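Protein Pcdhgb2 (Mus musculus, PDB 5SZR) probably acts as a calcium-dependent cell-adhesion molecule that may help establish specific neuronal connections in the brain, here as its extracellular cadherin domains 3 to 6. Local coordinates at residues 42-47 / 78-83; 103-108 / 136-141; 208-213 / 241-246; 321-326 / 409-414. All coordinates share one frame; numbering follows the deposited sequence.

Contact 1 of 4, residues 42-47 / 78-83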
loop_
_atom_site.group_PDB
_atom_site.type_symbol
_atom_site.label_atom_id
_atom_site.label_comp_id
_atom_site.label_asym_id
_atom_site.label_seq_id
_atom_site.Cartn_x
_atom_site.Cartn_y
_atom_site.Cartn_z
ATOM N N TYR A 42 -23.439 -78.790 17.382
ATOM C CA TYR A 42 -23.800 -77.446 17.804
ATOM C C TYR A 42 -24.257 -76.626 16.605
ATOM O O TYR A 42 -23.790 -76.825 15.480
ATOM C CB TYR A 42 -22.621 -76.740 18.484
ATOM C CG TYR A 42 -22.067 -77.487 19.672
ATOM C CD1 TYR A 42 -22.605 -77.308 20.939
ATOM C CD2 TYR A 42 -21.009 -78.374 19.527
ATOM C CE1 TYR A 42 -22.104 -77.987 22.028
ATOM C CE2 TYR A 42 -20.501 -79.059 20.612
ATOM C CZ TYR A 42 -21.053 -78.862 21.860
ATOM O OH TYR A 42 -20.551 -79.542 22.945
ATOM N N ALA A 43 -25.177 -75.699 16.857
ATOM C CA ALA A 43 -25.697 -74.844 15.801
ATOM C C ALA A 43 -26.356 -73.623 16.425
ATOM O O ALA A 43 -26.953 -73.709 17.502
ATOM C CB ALA A 43 -26.700 -75.592 14.915
ATOM N N PHE A 44 -26.231 -72.487 15.747
ATOM C CA PHE A 44 -27.002 -71.319 16.138
ATOM C C PHE A 44 -28.486 -71.562 15.882
ATOM O O PHE A 44 -28.873 -72.381 15.044
ATOM C CB PHE A 44 -26.552 -70.074 15.366
ATOM C CG PHE A 44 -25.153 -69.621 15.681
ATOM C CD1 PHE A 44 -24.793 -69.277 16.973
ATOM C CD2 PHE A 44 -24.207 -69.509 14.676
ATOM C CE1 PHE A 44 -23.508 -68.849 17.258
ATOM C CE2 PHE A 44 -22.922 -69.079 14.955
ATOM C CZ PHE A 44 -22.573 -68.748 16.247
ATOM N N HIS A 45 -29.325 -70.833 16.614
ATOM C CA HIS A 45 -30.757 -70.870 16.360
ATOM C C HIS A 45 -31.382 -69.587 16.890
ATOM O O HIS A 45 -31.017 -69.112 17.968
ATOM C CB HIS A 45 -31.410 -72.112 16.991
ATOM C CG HIS A 45 -32.437 -71.802 18.036
ATOM N ND1 HIS A 45 -32.131 -71.721 19.379
ATOM C CD2 HIS A 45 -33.767 -71.564 17.938
ATOM C CE1 HIS A 45 -33.227 -71.438 20.061
ATOM N NE2 HIS A 45 -34.233 -71.338 19.210
ATOM N N ASN A 46 -32.313 -69.029 16.114
ATOM C CA ASN A 46 -33.003 -67.787 16.458
ATOM C C ASN A 46 -32.006 -66.665 16.749
ATOM O O ASN A 46 -32.111 -65.942 17.745
ATOM C CB ASN A 46 -33.960 -68.000 17.634
ATOM C CG ASN A 46 -34.909 -66.826 17.838
ATOM O OD1 ASN A 46 -34.693 -65.981 18.710
ATOM N ND2 ASN A 46 -35.968 -66.770 17.036
ATOM N N VAL A 47 -31.023 -66.521 15.866
ATOM C CA VAL A 47 -30.044 -65.450 15.977
ATOM C C VAL A 47 -30.276 -64.454 14.855
ATOM O O VAL A 47 -30.897 -64.751 13.830
ATOM C CB VAL A 47 -28.586 -65.955 15.949
ATOM C CG1 VAL A 47 -28.332 -66.929 17.103
ATOM C CG2 VAL A 47 -28.258 -66.582 14.599
ATOM N N TYR A 78 -24.046 -58.555 20.587
ATOM C CA TYR A 78 -24.562 -59.691 19.838
ATOM C C TYR A 78 -25.136 -60.722 20.798
ATOM O O TYR A 78 -24.563 -60.986 21.861
ATOM C CB TYR A 78 -23.474 -60.352 18.982
ATOM C CG TYR A 78 -22.876 -59.460 17.915
ATOM C CD1 TYR A 78 -23.455 -59.365 16.658
ATOM C CD2 TYR A 78 -21.717 -58.734 18.161
ATOM C CE1 TYR A 78 -22.902 -58.550 15.675
ATOM C CE2 TYR A 78 -21.158 -57.926 17.192
ATOM C CZ TYR A 78 -21.755 -57.836 15.952
ATOM O OH TYR A 78 -21.198 -57.037 14.985
ATOM N N THR A 79 -26.266 -61.311 20.408
ATOM C CA THR A 79 -26.924 -62.367 21.165
ATOM C C THR A 79 -26.789 -63.671 20.390
ATOM O O THR A 79 -27.293 -63.787 19.267
ATOM C CB THR A 79 -28.395 -62.033 21.414
ATOM O OG1 THR A 79 -28.493 -61.003 22.404
ATOM C CG2 THR A 79 -29.148 -63.259 21.899
ATOM N N LEU A 80 -26.108 -64.643 20.987
ATOM C CA LEU A 80 -25.829 -65.924 20.353
ATOM C C LEU A 80 -26.565 -67.024 21.110
ATOM O O LEU A 80 -26.324 -67.229 22.305
ATOM C CB LEU A 80 -24.325 -66.206 20.321
ATOM C CG LEU A 80 -23.467 -65.542 19.239
ATOM C CD1 LEU A 80 -23.389 -64.031 19.419
ATOM C CD2 LEU A 80 -22.067 -66.153 19.215
ATOM N N ASN A 81 -27.461 -67.720 20.419
ATOM C CA ASN A 81 -28.147 -68.882 20.968
ATOM C C ASN A 81 -27.582 -70.122 20.290
ATOM O O ASN A 81 -27.584 -70.210 19.057
ATOM C CB ASN A 81 -29.656 -68.783 20.753
ATOM C CG ASN A 81 -30.236 -67.495 21.295
ATOM O OD1 ASN A 81 -29.973 -67.109 22.434
ATOM N ND2 ASN A 81 -31.028 -66.813 20.474
ATOM N N VAL A 82 -27.092 -71.065 21.091
ATOM C CA VAL A 82 -26.479 -72.289 20.591
ATOM C C VAL A 82 -27.339 -73.473 21.004
ATOM O O VAL A 82 -27.809 -73.551 22.145
ATOM C CB VAL A 82 -25.033 -72.449 21.101
ATOM C CG1 VAL A 82 -24.465 -73.797 20.689
ATOM C CG2 VAL A 82 -24.158 -71.324 20.565
ATOM N N GLU A 83 -27.545 -74.395 20.069
ATOM C CA GLU A 83 -28.327 -75.601 20.297
ATOM C C GLU A 83 -27.402 -76.808 20.213
ATOM O O GLU A 83 -26.713 -76.995 19.204
ATOM C CB GLU A 83 -29.455 -75.714 19.273
ATOM C CG GLU A 83 -30.321 -76.941 19.451
ATOM C CD GLU A 83 -31.039 -77.325 18.176
ATOM O OE1 GLU A 83 -30.491 -77.059 17.083
ATOM O OE2 GLU A 83 -32.150 -77.888 18.267
#
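The short edge strand of a four-stranded sheet in the first cadherin domain of this chain, a beta-sandwich, pairs here with its antiparallel neighbour through A43 and F44 against E83 and V82. A43 and E83 form a hydrogen-bonded pair: E83 N donates to A43 O at 2.7 Å, nearly straight (160°), whereas the return bond from A43 N to E83 O is weak. F44 and V82 form the next, non-hydrogen-bonded pair, and the C-alpha hydrogens of F44 and V82 point at the carbonyl oxygens of N81 and A43. On the face carrying F44 and V82, the phenyl ring lies alongside L80 and points the same way, bringing F44 CE1 to 3.6 Å from L80 CD2. V82 divides its branches: CG2 reaches toward the F44 ring, while CG1 sits at the edge of the Y42 ring, 4.0 Å from Y42 CD1. L57 of the strand 55-57 also touches Y42, F44 and V82. Beyond F44 the chain leaves the strand, and N81 takes over. Its carbonyl oxygen receives H45 N at 3.1 Å, with the donor lying above the carbonyl plane. Its side chain, with CG set beside the backbone N (chi1 -54°), leans toward the turn, where ND2 makes weak bonds to both H45 O and N46 O; OD1 is held by S95. V47 CG1 comes within 3.5 Å of N81 N. H45 ND1, which finds no polar partner in the model, is buried 4.1 Å from N81 CB.

Contact 2 of 4, residues 103-108 / 136-141; sequences ENDCVP and DRDSGE. With CA (calcium ion), chain L; CA (calcium ion), chain K; CA (calcium ion), chain J.
D138 is the packed centre of this contact, its two carboxylate oxygens shared between two calcium ions, held close to N104 and D105 by the ions they share and to C106 by a hydrogen bond. D138 OD2 lies 2.6 Å from the calcium of chain L, and D138 OD1 binds the calcium of chain K. C106 N donates to D138 OD2 at 3.0 Å (150°) from the syn side, somewhat out of the carboxylate plane, so OD2 serves metal and backbone at once. N104 OD1 joins the same chain L ion at 2.5 Å, its amide plane turned 82° against the D138 carboxylate; C106 O and both oxygens of D136 add further ligands, while N142 and D189 complete the site. Residues 102-106, DENDC, fill the place of the DXNDN linker between successive cadherin domains, and D136 and D138 form the DXD motif of the following domain. An Asx turn, D138 N to D136 OD1 on its anti lone pair, fixes the spacing of that pair. P108 CG closes against D136 OD2 at 3.4 Å. Toward solvent the packing thins. C106 SG meets the side chain of the exposed R137 only at its root, 3.6 Å from R137 CB. D105, whose CG sits between backbone N and carbonyl carbon (chi1 59°), sends OD1 to the chain K calcium and OD2 outward to the chain J calcium at 2.4 Å. E16, D71 and E73 supply protein ligands to that outer ion, which also carries two waters, the nearer of them 2.3 Å from the metal.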
loop_
_atom_site.group_PDB
_atom_site.type_symbol
_atom_site.label_atom_id
_atom_site.label_comp_id
_atom_site.label_asym_id
_atom_site.label_seq_id
_atom_site.Cartn_x
_atom_site.Cartn_y
_atom_site.Cartn_z
ATOM N N GLU A 103 -13.546 -48.574 20.894
ATOM C CA GLU A 103 -12.187 -48.087 20.728
ATOM C C GLU A 103 -12.211 -46.768 19.969
ATOM O O GLU A 103 -13.155 -46.462 19.236
ATOM C CB GLU A 103 -11.312 -49.097 19.976
ATOM C CG GLU A 103 -11.228 -50.475 20.624
ATOM C CD GLU A 103 -10.444 -50.468 21.923
ATOM O OE1 GLU A 103 -10.875 -51.144 22.886
ATOM O OE2 GLU A 103 -9.399 -49.783 21.978
ATOM N N ASN A 104 -11.149 -45.989 20.153
ATOM C CA ASN A 104 -11.000 -44.695 19.491
ATOM C C ASN A 104 -10.486 -44.942 18.079
ATOM O O ASN A 104 -9.282 -44.937 17.822
ATOM C CB ASN A 104 -10.060 -43.800 20.287
ATOM C CG ASN A 104 -10.040 -42.375 19.780
ATOM O OD1 ASN A 104 -10.862 -41.981 18.953
ATOM N ND2 ASN A 104 -9.100 -41.586 20.286
ATOM N N ASP A 105 -11.413 -45.170 17.145
ATOM C CA ASP A 105 -11.045 -45.398 15.753
ATOM C C ASP A 105 -11.771 -44.469 14.784
ATOM O O ASP A 105 -11.718 -44.701 13.572
ATOM C CB ASP A 105 -11.281 -46.863 15.359
ATOM C CG ASP A 105 -12.728 -47.298 15.525
ATOM O OD1 ASP A 105 -13.494 -46.604 16.223
ATOM O OD2 ASP A 105 -13.098 -48.349 14.963
ATOM N N CYS A 106 -12.434 -43.423 15.278
ATOM C CA CYS A 106 -13.120 -42.451 14.433
ATOM C C CYS A 106 -12.508 -41.077 14.667
ATOM O O CYS A 106 -12.489 -40.586 15.802
ATOM C CB CYS A 106 -14.624 -42.427 14.716
ATOM S SG CYS A 106 -15.511 -43.894 14.125
ATOM N N VAL A 107 -12.020 -40.463 13.595
ATOM C CA VAL A 107 -11.353 -39.157 13.677
ATOM C C VAL A 107 -12.396 -38.073 13.923
ATOM O O VAL A 107 -13.532 -38.191 13.426
ATOM C CB VAL A 107 -10.566 -38.892 12.388
ATOM C CG1 VAL A 107 -9.937 -37.505 12.386
ATOM C CG2 VAL A 107 -9.498 -39.963 12.196
ATOM N N PRO A 108 -12.090 -37.033 14.700
ATOM C CA PRO A 108 -12.995 -35.877 14.770
ATOM C C PRO A 108 -13.028 -35.138 13.440
ATOM O O PRO A 108 -12.018 -35.042 12.739
ATOM C CB PRO A 108 -12.384 -35.000 15.870
ATOM C CG PRO A 108 -11.428 -35.880 16.602
ATOM C CD PRO A 108 -10.952 -36.904 15.626
ATOM N N ASP A 136 -17.984 -36.501 16.142
ATOM C CA ASP A 136 -17.082 -37.620 16.409
ATOM C C ASP A 136 -17.928 -38.864 16.618
ATOM O O ASP A 136 -18.730 -38.917 17.556
ATOM C CB ASP A 136 -16.199 -37.350 17.626
ATOM C CG ASP A 136 -15.025 -38.314 17.728
ATOM O OD1 ASP A 136 -15.247 -39.548 17.731
ATOM O OD2 ASP A 136 -13.871 -37.835 17.800
ATOM N N ARG A 137 -17.748 -39.860 15.751
ATOM C CA ARG A 137 -18.625 -41.021 15.734
ATOM C C ARG A 137 -18.413 -41.948 16.925
ATOM O O ARG A 137 -19.252 -42.825 17.153
ATOM C CB ARG A 137 -18.432 -41.794 14.427
ATOM C CG ARG A 137 -18.703 -40.967 13.169
ATOM C CD ARG A 137 -18.713 -41.856 11.942
ATOM N NE ARG A 137 -19.545 -43.037 12.170
ATOM C CZ ARG A 137 -19.526 -44.131 11.415
ATOM N NH1 ARG A 137 -20.318 -45.154 11.712
ATOM N NH2 ARG A 137 -18.715 -44.208 10.368
ATOM N N ASP A 138 -17.332 -41.774 17.684
ATOM C CA ASP A 138 -17.061 -42.597 18.851
ATOM C C ASP A 138 -17.925 -42.159 20.033
ATOM O O ASP A 138 -18.589 -41.117 20.005
ATOM C CB ASP A 138 -15.581 -42.530 19.229
ATOM C CG ASP A 138 -14.687 -43.197 18.203
ATOM O OD1 ASP A 138 -15.143 -44.167 17.566
ATOM O OD2 ASP A 138 -13.531 -42.750 18.031
ATOM N N SER A 139 -17.907 -42.979 21.083
ATOM C CA SER A 139 -18.644 -42.731 22.312
ATOM C C SER A 139 -17.705 -42.267 23.419
ATOM O O SER A 139 -16.486 -42.441 23.347
ATOM C CB SER A 139 -19.388 -43.992 22.777
ATOM O OG SER A 139 -20.353 -44.410 21.828
ATOM N N GLY A 140 -18.303 -41.680 24.455
ATOM C CA GLY A 140 -17.564 -41.320 25.654
ATOM C C GLY A 140 -16.418 -40.371 25.370
ATOM O O GLY A 140 -16.533 -39.429 24.578
ATOM N N GLU A 141 -15.283 -40.633 26.024
ATOM C CA GLU A 141 -14.119 -39.766 25.877
ATOM C C GLU A 141 -13.569 -39.807 24.459
ATOM O O GLU A 141 -13.060 -38.796 23.953
ATOM C CB GLU A 141 -13.040 -40.159 26.886
ATOM C CG GLU A 141 -13.424 -39.877 28.325
ATOM C CD GLU A 141 -12.305 -40.184 29.301
ATOM O OE1 GLU A 141 -11.198 -40.546 28.845
ATOM O OE2 GLU A 141 -12.533 -40.066 30.524
HETATM CA CA CA L . -12.642 -40.355 18.240
HETATM CA CA CA K . -15.220 -46.627 17.891
HETATM CA CA CA J . -15.427 -48.568 14.720
HETATM O O HOH W 1 -15.692 -46.935 12.531
HETATM O O HOH W 2 -14.384 -50.087 13.309
#

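Contact 3 of 4, residues 208-213 / 241-246; sequences VNDNAP and DPDLGS. With CA (calcium ion), chain O; CA (calcium ion), chain N; CA (calcium ion), chain M.
N211 and D243 meet around the calcium of chain O, which N211 O binds at 2.3 Å and D243 OD2 at 2.4 Å. N209 OD1 is a third ligand, its amide plane perpendicular (90°) to the D243 carboxylate, and D241 grips the ion with both oxygens. The other oxygen of D243, OD1, binds the chain N calcium beside V208 O and D210 OD1; D210 OD2 reaches on to the chain M ion. The next shell is largely the N-H groups of N211. Its backbone N donates to the syn lone pair of D243 OD2 at 2.9 Å, and its amide ND2 donates to D243 OD1 at 2.6 Å (153°), so both carboxylate oxygens carry a metal and an N-H. CG lies beside the backbone N (chi1 -72°), which also lets ND2 donate to water 3, a ligand of the chain M ion. P242 crosses the amide at about a right angle, P242 CG lying 3.5 Å from N211 CG. An alanine here would keep the backbone oxygen on its ion, but is likely to leave D243 OD1 and the metal-bound water without their amide donor. Farther out, an Asx turn from D243 N to D241 OD1 spaces the two aspartates, and N247 and D299 complete the chain O site. The ensemble is the DXNDN linker of cadherins, here DVNDN, joined to the DXD motif of the next domain.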
loop_
_atom_site.group_PDB
_atom_site.type_symbol
_atom_site.label_atom_id
_atom_site.label_comp_id
_atom_site.label_asym_id
_atom_site.label_seq_id
_atom_site.Cartn_x
_atom_site.Cartn_y
_atom_site.Cartn_z
ATOM N N VAL A 208 -11.234 -0.672 3.000
ATOM C CA VAL A 208 -12.003 0.487 3.431
ATOM C C VAL A 208 -11.154 1.721 3.142
ATOM O O VAL A 208 -9.921 1.655 3.143
ATOM C CB VAL A 208 -12.377 0.381 4.930
ATOM C CG1 VAL A 208 -12.967 1.676 5.460
ATOM C CG2 VAL A 208 -13.356 -0.764 5.145
ATOM N N ASN A 209 -11.813 2.843 2.851
ATOM C CA ASN A 209 -11.096 4.088 2.579
ATOM C C ASN A 209 -10.666 4.701 3.909
ATOM O O ASN A 209 -11.296 5.616 4.446
ATOM C CB ASN A 209 -11.954 5.055 1.773
ATOM C CG ASN A 209 -11.172 6.275 1.310
ATOM O OD1 ASN A 209 -9.952 6.220 1.167
ATOM N ND2 ASN A 209 -11.873 7.380 1.077
ATOM N N ASP A 210 -9.557 4.190 4.446
ATOM C CA ASP A 210 -9.020 4.697 5.705
ATOM C C ASP A 210 -7.631 5.308 5.545
ATOM O O ASP A 210 -6.927 5.497 6.539
ATOM C CB ASP A 210 -9.003 3.591 6.764
ATOM C CG ASP A 210 -8.290 2.329 6.292
ATOM O OD1 ASP A 210 -8.118 2.153 5.065
ATOM O OD2 ASP A 210 -7.907 1.508 7.156
ATOM N N ASN A 211 -7.224 5.638 4.318
ATOM C CA ASN A 211 -5.922 6.247 4.066
ATOM C C ASN A 211 -6.102 7.490 3.211
ATOM O O ASN A 211 -6.643 7.414 2.103
ATOM C CB ASN A 211 -4.969 5.266 3.380
ATOM C CG ASN A 211 -4.491 4.173 4.313
ATOM O OD1 ASN A 211 -3.541 4.363 5.074
ATOM N ND2 ASN A 211 -5.147 3.018 4.259
ATOM N N ALA A 212 -5.650 8.623 3.723
ATOM C CA ALA A 212 -5.683 9.858 2.954
ATOM C C ALA A 212 -4.499 9.905 1.989
ATOM O O ALA A 212 -3.417 9.406 2.309
ATOM C CB ALA A 212 -5.648 11.071 3.883
ATOM N N PRO A 213 -4.679 10.471 0.798
ATOM C CA PRO A 213 -3.532 10.663 -0.096
ATOM C C PRO A 213 -2.442 11.479 0.580
ATOM O O PRO A 213 -2.710 12.326 1.436
ATOM C CB PRO A 213 -4.131 11.406 -1.298
ATOM C CG PRO A 213 -5.489 11.869 -0.852
ATOM C CD PRO A 213 -5.942 10.897 0.180
ATOM N N ASP A 241 -1.604 6.714 -2.359
ATOM C CA ASP A 241 -2.744 6.283 -1.560
ATOM C C ASP A 241 -2.814 4.760 -1.579
ATOM O O ASP A 241 -3.109 4.168 -2.626
ATOM C CB ASP A 241 -4.032 6.909 -2.106
ATOM C CG ASP A 241 -5.219 6.751 -1.163
ATOM O OD1 ASP A 241 -5.493 5.623 -0.711
ATOM O OD2 ASP A 241 -5.890 7.765 -0.882
ATOM N N PRO A 242 -2.553 4.086 -0.452
ATOM C CA PRO A 242 -2.453 2.619 -0.477
ATOM C C PRO A 242 -3.786 1.900 -0.593
ATOM O O PRO A 242 -3.787 0.675 -0.772
ATOM C CB PRO A 242 -1.779 2.299 0.862
ATOM C CG PRO A 242 -2.256 3.371 1.766
ATOM C CD PRO A 242 -2.351 4.625 0.904
ATOM N N ASP A 243 -4.908 2.607 -0.500
ATOM C CA ASP A 243 -6.213 1.967 -0.585
ATOM C C ASP A 243 -6.464 1.449 -2.004
ATOM O O ASP A 243 -5.706 1.723 -2.941
ATOM C CB ASP A 243 -7.306 2.942 -0.147
ATOM C CG ASP A 243 -7.135 3.403 1.295
ATOM O OD1 ASP A 243 -6.571 2.638 2.109
ATOM O OD2 ASP A 243 -7.559 4.530 1.619
ATOM N N LEU A 244 -7.541 0.681 -2.156
ATOM C CA LEU A 244 -7.816 -0.038 -3.393
ATOM C C LEU A 244 -8.879 0.656 -4.237
ATOM O O LEU A 244 -9.813 1.273 -3.716
ATOM C CB LEU A 244 -8.273 -1.469 -3.105
ATOM C CG LEU A 244 -7.213 -2.525 -2.799
ATOM C CD1 LEU A 244 -7.883 -3.888 -2.643
ATOM C CD2 LEU A 244 -6.148 -2.565 -3.882
ATOM N N GLY A 245 -8.724 0.532 -5.557
ATOM C CA GLY A 245 -9.746 0.986 -6.488
ATOM C C GLY A 245 -10.097 2.447 -6.298
ATOM O O GLY A 245 -9.224 3.321 -6.254
ATOM N N SER A 246 -11.401 2.714 -6.171
ATOM C CA SER A 246 -11.877 4.083 -6.015
ATOM C C SER A 246 -11.313 4.746 -4.766
ATOM O O SER A 246 -11.147 5.970 -4.738
ATOM C CB SER A 246 -13.407 4.107 -5.980
ATOM O OG SER A 246 -13.946 4.167 -7.291
HETATM CA CA CA O . -7.749 6.516 0.248
HETATM CA CA CA N . -7.723 0.720 3.240
HETATM CA CA CA M . -6.240 -0.069 6.803
HETATM O O HOH W 3 -4.558 1.762 7.146
HETATM O O HOH W 4 -6.422 -0.356 9.172
#

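Contact 4 of 4, residues 321-326 / 409-414; sequences NAPRVL and VRDGGQ. With CA (calcium ion), chain R; MAN (alpha-D-mannopyranose), chain U.
Apolar packing brings P323 and V325 against V409, at the point where the strand 324-327 faces the end of the strand 402-410 across the last cadherin domain. V325 CG2 meets V409 CG1 at 4.0 Å, the side chains crossing obliquely, and P323 CB lies 4.3 Å from V409 CG2. The proline ring also packs on the backbone, P323 CG coming 3.5 Å from V409 O. Metal coordination forms the second link: the calcium of chain R takes N321 O at 2.4 Å and D411 OD2 at 2.6 Å, with N319, D358, D360 and N364 completing the site. D411 OD1 meanwhile accepts from G413 N, an Asx turn, and from L417 N. Hydrogen bonding to sugar makes the third group. R410, its CB directed away from residues 321-326, runs extended from CG to NE (chi3 155°), which carries NE out to mannose O5 at 2.9 Å (156°); NH2 donates to the same O5 at 3.3 Å, and a further bond from NE to O6 is weak. A leucine in place of R410 would probably leave O5 without these donors and the protein-linked mannose freer to turn. With no hydrogen bond directly between the segments, their polar linkage runs through calcium, which implies that this junction probably depends on the bound ion.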
loop_
_atom_site.group_PDB
_atom_site.type_symbol
_atom_site.label_atom_id
_atom_site.label_comp_id
_atom_site.label_asym_id
_atom_site.label_seq_id
_atom_site.Cartn_x
_atom_site.Cartn_y
_atom_site.Cartn_z
ATOM N N ASN A 321 15.129 43.173 -21.651
ATOM C CA ASN A 321 15.125 44.631 -21.677
ATOM C C ASN A 321 16.536 45.116 -21.963
ATOM O O ASN A 321 17.475 44.752 -21.249
ATOM C CB ASN A 321 14.621 45.216 -20.357
ATOM C CG ASN A 321 13.146 44.966 -20.141
ATOM O OD1 ASN A 321 12.301 45.750 -20.578
ATOM N ND2 ASN A 321 12.827 43.872 -19.462
ATOM N N ALA A 322 16.682 45.929 -23.007
ATOM C CA ALA A 322 17.959 46.560 -23.283
ATOM C C ALA A 322 18.114 47.810 -22.424
ATOM O O ALA A 322 17.128 48.491 -22.127
ATOM C CB ALA A 322 18.069 46.934 -24.754
ATOM N N PRO A 323 19.337 48.126 -21.999
ATOM C CA PRO A 323 19.550 49.384 -21.277
ATOM C C PRO A 323 19.174 50.573 -22.146
ATOM O O PRO A 323 19.232 50.517 -23.377
ATOM C CB PRO A 323 21.050 49.368 -20.953
ATOM C CG PRO A 323 21.645 48.337 -21.847
ATOM C CD PRO A 323 20.573 47.336 -22.138
ATOM N N ARG A 324 18.752 51.653 -21.491
ATOM C CA ARG A 324 18.387 52.877 -22.186
ATOM C C ARG A 324 19.054 54.071 -21.520
ATOM O O ARG A 324 19.155 54.137 -20.290
ATOM C CB ARG A 324 16.862 53.067 -22.230
ATOM C CG ARG A 324 16.138 52.696 -20.958
ATOM C CD ARG A 324 14.663 52.442 -21.233
ATOM N NE ARG A 324 13.948 53.662 -21.596
ATOM C CZ ARG A 324 13.323 54.444 -20.721
ATOM N NH1 ARG A 324 12.693 55.537 -21.133
ATOM N NH2 ARG A 324 13.331 54.131 -19.431
ATOM N N VAL A 325 19.519 55.006 -22.345
ATOM C CA VAL A 325 20.223 56.185 -21.858
ATOM C C VAL A 325 19.203 57.241 -21.458
ATOM O O VAL A 325 18.296 57.570 -22.231
ATOM C CB VAL A 325 21.188 56.718 -22.927
ATOM C CG1 VAL A 325 21.938 57.934 -22.408
ATOM C CG2 VAL A 325 22.157 55.625 -23.362
ATOM N N LEU A 326 19.341 57.768 -20.243
ATOM C CA LEU A 326 18.486 58.840 -19.751
ATOM C C LEU A 326 19.173 60.196 -19.731
ATOM O O LEU A 326 18.491 61.222 -19.801
ATOM C CB LEU A 326 17.992 58.520 -18.336
ATOM C CG LEU A 326 17.206 57.218 -18.172
ATOM C CD1 LEU A 326 16.699 57.083 -16.745
ATOM C CD2 LEU A 326 16.053 57.165 -19.162
ATOM N N VAL A 409 26.754 51.494 -23.422
ATOM C CA VAL A 409 26.354 50.998 -22.112
ATOM C C VAL A 409 25.751 49.613 -22.312
ATOM O O VAL A 409 24.755 49.456 -23.031
ATOM C CB VAL A 409 25.375 51.960 -21.415
ATOM C CG1 VAL A 409 24.282 52.420 -22.371
ATOM C CG2 VAL A 409 24.788 51.322 -20.174
ATOM N N ARG A 410 26.374 48.604 -21.701
ATOM C CA ARG A 410 25.997 47.208 -21.870
ATOM C C ARG A 410 25.536 46.621 -20.543
ATOM O O ARG A 410 26.000 47.027 -19.474
ATOM C CB ARG A 410 27.169 46.376 -22.402
ATOM C CG ARG A 410 27.760 46.893 -23.696
ATOM C CD ARG A 410 28.693 45.875 -24.340
ATOM N NE ARG A 410 28.772 46.095 -25.783
ATOM C CZ ARG A 410 29.845 46.549 -26.424
ATOM N NH1 ARG A 410 30.961 46.816 -25.758
ATOM N NH2 ARG A 410 29.802 46.717 -27.738
ATOM N N ASP A 411 24.622 45.657 -20.611
ATOM C CA ASP A 411 24.280 44.912 -19.413
ATOM C C ASP A 411 25.165 43.668 -19.323
ATOM O O ASP A 411 26.015 43.414 -20.181
ATOM C CB ASP A 411 22.783 44.577 -19.372
ATOM C CG ASP A 411 22.315 43.733 -20.554
ATOM O OD1 ASP A 411 23.105 42.943 -21.113
ATOM O OD2 ASP A 411 21.127 43.858 -20.918
ATOM N N GLY A 412 24.978 42.890 -18.266
ATOM C CA GLY A 412 25.810 41.725 -18.054
ATOM C C GLY A 412 25.145 40.430 -18.470
ATOM O O GLY A 412 25.577 39.348 -18.073
ATOM N N GLY A 413 24.095 40.534 -19.280
ATOM C CA GLY A 413 23.381 39.373 -19.758
ATOM C C GLY A 413 24.137 38.629 -20.840
ATOM O O GLY A 413 25.207 39.032 -21.299
ATOM N N GLN A 414 23.556 37.506 -21.245
ATOM C CA GLN A 414 24.125 36.666 -22.287
ATOM C C GLN A 414 23.017 36.224 -23.239
ATOM O O GLN A 414 22.169 35.410 -22.871
ATOM C CB GLN A 414 24.839 35.453 -21.678
ATOM C CG GLN A 414 25.359 34.458 -22.702
ATOM C CD GLN A 414 26.310 35.092 -23.707
ATOM O OE1 GLN A 414 27.180 35.886 -23.343
ATOM N NE2 GLN A 414 26.142 34.748 -24.980
HETATM CA CA CA R . 18.937 44.026 -19.483
HETATM C C1 MAN U . 25.976 47.489 -27.786
HETATM C C2 MAN U . 25.644 47.851 -29.239
HETATM C C3 MAN U . 24.819 46.724 -29.861
HETATM C C4 MAN U . 25.578 45.405 -29.753
HETATM C C5 MAN U . 25.831 45.111 -28.268
HETATM C C6 MAN U . 26.630 43.846 -28.031
HETATM O O2 MAN U . 26.847 47.931 -30.020
HETATM O O3 MAN U . 24.472 46.987 -31.212
HETATM O O4 MAN U . 24.822 44.348 -30.337
HETATM O O5 MAN U . 26.577 46.216 -27.679
HETATM O O6 MAN U . 27.213 43.940 -26.734
#

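How the contacts relate
The four contacts follow one another along a rod-like chain, with neighbouring centres about 31, 50 and 56 Å apart and contacts 1 and 4 separated by about 133 Å. Contact 1 is strand pairing inside the first domain; the nearest atoms of contacts 1 and 2 are about 12 Å apart, and contact 1 supplies no calcium ligand. Contacts 2 and 3 are equivalent three-calcium junctions at successive domain boundaries, differing where C106 stands in the position that N211 holds in contact 3. Contact 4 belongs to the third boundary: N321 offers its backbone oxygen as C106 and N211 do, while D411 matches D189 and D299, the outside ligands that contacts 2 and 3 borrow.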